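PDB 3I44: aldehyde dehydrogenase from Bartonella henselae, which probably oxidises aldehydes to the corresponding carboxylic acids with a nicotinamide cofactor, as other members of the aldehyde dehydrogenase family do. Local coordinates for residues F142-E146 against I156-D160. The protein carries 1 engineered substitution. Residues are numbered along the deposited sequence; the frame is centred on the assembly and turned at random. Where two conformers were deposited one is given.
Sequences FSFQE and ILHYD
Y159 offers one ring face to F142 and its ring edge to E146. F142 turns a ring edge to that face of Y159 in a T-shaped (edge-to-face) stack. The centroids are 5.1 Å apart and the planes meet at 61°. F142 CZ makes the closest approach, 3.7 Å from Y159 CD2. With CG anti to the backbone N (chi1 172°), the F142 ring reaches Y159 although its CB does not point at the partner strand. F142 also puts CE2 over the centre of the F144 ring, 3.5 Å above its plane. F144 meets Y159 differently: the carbonyl O of Y159 lies in plane at the F144 ring edge, 3.6 Å from F144 CD2. E146 has its carboxylate turned 87° from the Y159 ring plane. E146 OE2 stands 3.1 Å from Y159 OH and may accept its proton, though a second acceptor competes for it. The E146 side chain runs parallel to that of L157, with E146 OE2 3.8 Å from L157 CD2. Next to it in the chain, Q145 projects to the other sheet face, where it lies beside H158. H158 is modelled in two conformers, so the detailed fit of the Q145 amide to its ring is doubtful.

The backbones join through three hydrogen bonds: Y159 N to F144 O, E146 N to L157 O, and L157 N to E146 O at 2.7 Å. L157 packs on Y467 of the second subunit. The pairing is that of an antiparallel beta hairpin, strands 145-147 and 156-168. Strand 489-494 also pairs with 156-168, consistent with the oligomerisation arm of aldehyde dehydrogenases.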
loop_
_atom_site.group_PDB
_atom_site.type_symbol
_atom_site.label_atom_id
_atom_site.label_comp_id
_atom_site.label_asym_id
_atom_site.label_seq_id
_atom_site.Cartn_x
_atom_site.Cartn_y
_atom_site.Cartn_z
ATOM N N PHE A 142 -0.074 -0.123 22.375
ATOM C CA PHE A 142 0.277 -1.040 21.288
ATOM C C PHE A 142 1.104 -2.157 21.838
ATOM O O PHE A 142 1.905 -1.954 22.727
ATOM C CB PHE A 142 1.082 -0.280 20.233
ATOM C CG PHE A 142 1.655 -1.131 19.156
ATOM C CD1 PHE A 142 0.856 -1.627 18.152
ATOM C CD2 PHE A 142 3.028 -1.354 19.092
ATOM C CE1 PHE A 142 1.406 -2.405 17.133
ATOM C CE2 PHE A 142 3.572 -2.120 18.090
ATOM C CZ PHE A 142 2.751 -2.642 17.101
ATOM N N SER A 143 0.950 -3.342 21.276
ATOM C CA SER A 143 1.844 -4.455 21.601
ATOM C C SER A 143 2.421 -5.052 20.313
ATOM O O SER A 143 1.705 -5.169 19.333
ATOM C CB SER A 143 1.096 -5.514 22.402
ATOM O OG SER A 143 1.930 -6.641 22.526
ATOM N N PHE A 144 3.698 -5.444 20.334
ATOM C CA PHE A 144 4.361 -6.026 19.141
ATOM C C PHE A 144 3.946 -7.475 18.842
ATOM O O PHE A 144 4.284 -8.018 17.795
ATOM C CB PHE A 144 5.882 -5.907 19.246
ATOM C CG PHE A 144 6.374 -4.508 18.999
ATOM C CD1 PHE A 144 6.365 -3.560 20.021
ATOM C CD2 PHE A 144 6.810 -4.127 17.739
ATOM C CE1 PHE A 144 6.808 -2.265 19.787
ATOM C CE2 PHE A 144 7.258 -2.827 17.500
ATOM C CZ PHE A 144 7.247 -1.893 18.532
ATOM N N GLN A 145 3.206 -8.090 19.761
ATOM C CA GLN A 145 2.579 -9.389 19.526
ATOM C C GLN A 145 1.160 -9.339 19.996
ATOM O O GLN A 145 0.856 -8.747 21.041
ATOM C CB GLN A 145 3.242 -10.519 20.320
ATOM C CG GLN A 145 4.749 -10.594 20.288
ATOM C CD GLN A 145 5.286 -11.917 20.934
ATOM O OE1 GLN A 145 4.519 -12.781 21.361
ATOM N NE2 GLN A 145 6.606 -12.051 20.997
ATOM N N GLU A 146 0.299 -10.004 19.258
ATOM C CA GLU A 146 -1.051 -10.199 19.690
ATOM C C GLU A 146 -1.655 -11.400 19.020
ATOM O O GLU A 146 -1.042 -12.020 18.141
ATOM C CB GLU A 146 -1.886 -8.966 19.401
ATOM C CG GLU A 146 -2.007 -8.562 17.962
ATOM C CD GLU A 146 -2.340 -7.068 17.871
ATOM O OE1 GLU A 146 -2.181 -6.407 18.940
ATOM O OE2 GLU A 146 -2.715 -6.549 16.784
ATOM N N ILE A 156 -0.099 -16.559 16.487
ATOM C CA ILE A 156 0.218 -15.239 16.975
ATOM C C ILE A 156 0.554 -14.303 15.789
ATOM O O ILE A 156 1.080 -14.763 14.743
ATOM C CB ILE A 156 1.375 -15.349 17.982
ATOM C CG1 ILE A 156 1.281 -14.283 19.052
ATOM C CG2 ILE A 156 2.749 -15.322 17.306
ATOM C CD1 ILE A 156 2.346 -14.457 20.163
ATOM N N LEU A 157 0.216 -13.013 15.957
ATOM C CA LEU A 157 0.617 -11.942 15.051
ATOM C C LEU A 157 1.793 -11.191 15.652
ATOM O O LEU A 157 1.780 -10.812 16.826
ATOM C CB LEU A 157 -0.563 -11.013 14.767
ATOM C CG LEU A 157 -0.376 -9.846 13.775
ATOM C CD1 LEU A 157 -0.350 -10.355 12.333
ATOM C CD2 LEU A 157 -1.488 -8.795 13.914
ATOM N N HIS A 158 2.834 -11.006 14.857
ATOM C CA HIS A 158 4.058 -10.301 15.283
ATOM C C HIS A 158 4.219 -9.099 14.370
ATOM O O HIS A 158 3.922 -9.177 13.168
ATOM C CB HIS A 158 5.323 -11.162 15.134
ATOM C CG HIS A 158 5.788 -11.826 16.394
ATOM N ND1 HIS A 158 7.110 -12.138 16.619
ATOM C CD2 HIS A 158 5.108 -12.268 17.477
ATOM C CE1 HIS A 158 7.227 -12.733 17.794
ATOM N NE2 HIS A 158 6.024 -12.825 18.334
ATOM N N TYR A 159 4.658 -7.971 14.932
ATOM C CA TYR A 159 4.988 -6.786 14.145
ATOM C C TYR A 159 6.494 -6.634 14.160
ATOM O O TYR A 159 7.119 -6.667 15.249
ATOM C CB TYR A 159 4.353 -5.511 14.714
ATOM C CG TYR A 159 2.836 -5.446 14.612
ATOM C CD1 TYR A 159 2.230 -4.897 13.509
ATOM C CD2 TYR A 159 2.029 -5.975 15.610
ATOM C CE1 TYR A 159 0.871 -4.851 13.404
ATOM C CE2 TYR A 159 0.664 -5.936 15.523
ATOM C CZ TYR A 159 0.081 -5.364 14.418
ATOM O OH TYR A 159 -1.307 -5.311 14.286
ATOM N N ASP A 160 7.083 -6.444 12.979
ATOM C CA ASP A 160 8.546 -6.253 12.832
ATOM C C ASP A 160 8.864 -4.901 12.156
ATOM O O ASP A 160 8.191 -4.515 11.186
ATOM C CB ASP A 160 9.131 -7.329 11.898
ATOM C CG ASP A 160 9.261 -8.717 12.543
ATOM O OD1 ASP A 160 9.658 -8.811 13.716
ATOM O OD2 ASP A 160 9.038 -9.704 11.796
#